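Local coordinates for protein TCR alpha chain (Gallus gallus, PDB 6LIR) that forms, with the TCR beta chain, the alpha-beta T-cell receptor heterodimer of chicken, which probably recognises antigen presented by MHC molecules, at residues A[16-21]-A[30-35]. Residues are numbered along the deposited sequence; the frame is centred on the assembly and turned at random.
Sequences INITCS and IQWYRQ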
# COMPACT_ATOMS: atom_id res chain seq x y z
N ILE A 16 13.68 11.62 -11.67
CA ILE A 16 14.48 10.53 -11.11
C ILE A 16 14.49 9.35 -12.09
O ILE A 16 13.50 9.07 -12.77
CB ILE A 16 13.96 10.10 -9.73
CG1 ILE A 16 14.95 9.13 -9.07
CG2 ILE A 16 12.56 9.49 -9.83
CD1 ILE A 16 14.65 8.81 -7.63
N ASN A 17 15.63 8.68 -12.12
CA ASN A 17 15.89 7.53 -12.98
C ASN A 17 15.75 6.25 -12.17
O ASN A 17 16.32 6.12 -11.08
CB ASN A 17 17.28 7.63 -13.58
CG ASN A 17 17.45 6.78 -14.82
OD1 ASN A 17 16.59 6.78 -15.71
ND2 ASN A 17 18.55 6.05 -14.89
N ILE A 18 15.00 5.28 -12.71
CA ILE A 18 14.84 3.98 -12.06
C ILE A 18 15.45 2.95 -13.01
O ILE A 18 14.98 2.77 -14.14
CB ILE A 18 13.37 3.66 -11.76
CG1 ILE A 18 12.75 4.78 -10.91
CG2 ILE A 18 13.25 2.33 -11.02
CD1 ILE A 18 11.34 4.48 -10.46
N THR A 19 16.53 2.31 -12.56
CA THR A 19 17.29 1.38 -13.39
C THR A 19 16.75 -0.04 -13.29
O THR A 19 16.03 -0.40 -12.35
CB THR A 19 18.77 1.39 -13.01
OG1 THR A 19 18.92 0.94 -11.65
CG2 THR A 19 19.36 2.79 -13.14
N CYS A 20 17.18 -0.87 -14.23
CA CYS A 20 16.83 -2.28 -14.26
C CYS A 20 17.93 -2.99 -15.03
O CYS A 20 18.20 -2.64 -16.18
CB CYS A 20 15.46 -2.52 -14.91
SG CYS A 20 15.01 -4.26 -15.14
N SER A 21 18.59 -3.95 -14.39
CA SER A 21 19.76 -4.62 -14.93
C SER A 21 19.50 -6.12 -14.97
O SER A 21 19.12 -6.72 -13.96
CB SER A 21 20.99 -4.31 -14.08
OG SER A 21 22.05 -5.20 -14.36
N ILE A 30 10.75 -5.28 -23.23
CA ILE A 30 10.86 -4.80 -21.86
C ILE A 30 9.58 -4.05 -21.53
O ILE A 30 9.10 -3.23 -22.32
CB ILE A 30 12.09 -3.89 -21.68
CG1 ILE A 30 13.37 -4.71 -21.79
CG2 ILE A 30 12.03 -3.18 -20.34
CD1 ILE A 30 14.62 -3.87 -21.96
N GLN A 31 9.03 -4.32 -20.35
CA GLN A 31 7.84 -3.66 -19.87
C GLN A 31 8.11 -3.12 -18.47
O GLN A 31 8.95 -3.66 -17.74
CB GLN A 31 6.63 -4.60 -19.82
CG GLN A 31 6.17 -5.11 -21.17
CD GLN A 31 5.51 -6.47 -21.08
OE1 GLN A 31 5.87 -7.39 -21.80
NE2 GLN A 31 4.54 -6.60 -20.18
N TRP A 32 7.37 -2.09 -18.11
CA TRP A 32 7.47 -1.51 -16.78
C TRP A 32 6.07 -1.38 -16.21
O TRP A 32 5.12 -1.04 -16.93
CB TRP A 32 8.15 -0.14 -16.81
CG TRP A 32 9.65 -0.21 -16.87
CD1 TRP A 32 10.41 -0.42 -17.98
CD2 TRP A 32 10.55 -0.06 -15.77
NE1 TRP A 32 11.75 -0.41 -17.64
CE2 TRP A 32 11.86 -0.19 -16.29
CE3 TRP A 32 10.39 0.17 -14.40
CZ2 TRP A 32 13.00 -0.09 -15.49
CZ3 TRP A 32 11.52 0.26 -13.61
CH2 TRP A 32 12.81 0.13 -14.15
N TYR A 33 5.96 -1.66 -14.92
CA TYR A 33 4.70 -1.59 -14.19
C TYR A 33 4.94 -0.79 -12.92
O TYR A 33 6.08 -0.63 -12.47
CB TYR A 33 4.17 -2.98 -13.83
CG TYR A 33 3.77 -3.85 -15.00
CD1 TYR A 33 4.72 -4.48 -15.79
CD2 TYR A 33 2.43 -4.05 -15.31
CE1 TYR A 33 4.35 -5.28 -16.87
CE2 TYR A 33 2.05 -4.85 -16.37
CZ TYR A 33 3.01 -5.46 -17.15
OH TYR A 33 2.63 -6.24 -18.21
N ARG A 34 3.86 -0.29 -12.34
CA ARG A 34 3.94 0.36 -11.05
C ARG A 34 2.77 -0.10 -10.19
O ARG A 34 1.65 -0.26 -10.69
CB ARG A 34 4.00 1.89 -11.17
CG ARG A 34 2.69 2.60 -11.40
CD ARG A 34 2.91 4.10 -11.27
NE ARG A 34 1.77 4.87 -11.74
CZ ARG A 34 1.74 6.20 -11.78
NH1 ARG A 34 2.79 6.91 -11.38
NH2 ARG A 34 0.66 6.82 -12.24
N GLN A 35 3.05 -0.34 -8.93
CA GLN A 35 2.06 -0.83 -7.98
C GLN A 35 1.84 0.25 -6.93
O GLN A 35 2.69 0.47 -6.06
CB GLN A 35 2.48 -2.15 -7.34
CG GLN A 35 1.49 -2.61 -6.28
CD GLN A 35 2.06 -3.60 -5.30
OE1 GLN A 35 1.55 -3.74 -4.19
NE2 GLN A 35 3.12 -4.30 -5.70
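W32 reaches from strand 30-35 to the backbone of strand 16-21 and meets I18, T19 and C20, supplying most of the contact within the 149 Å² buried between the two segments. The strands belong to separate sheets, 16-21 pairing with 69-74 and 29-35 lying between 84-90 and 42-47; their axes pass 10.6 Å apart at 130°, and the indole spans the gap. Before it in sequence, I30 also points inward, toward strand 16-21, but stays 6.1 Å short of it at its nearest side-chain atom. In W32, CG lies anti to the carbonyl carbon (chi1 -81°), and the six-membered ring leads toward the facing strand. Its far corner, CH2, lies 3.4 Å from I18 O, which approaches obliquely; T19 O comes at the ring edge, near its plane. Either side of that corner the contacts are apolar: CZ3 is 3.7 Å from I18 CG2, and CZ2 is 3.5 Å from C20 CB. The C20 SG atom sits 5.4 Å from the centroid of the six-membered ring, 41° off its normal, an oblique sulfur-aromatic contact. The indole NE1 is satisfied by S70 OG. Were W32 replaced by alanine, a gap would probably open beside the disulfide and S70 OG would lose its indole donor. Farther along, Y33 faces the TCR beta chain, and R34 forms a salt bridge with D81. A tryptophan packed against the disulfide that joins C20 on strand 16-21 to C87 on strand 84-90, and so the two sheets, is the hallmark core of the immunoglobulin fold, here in a V-set domain.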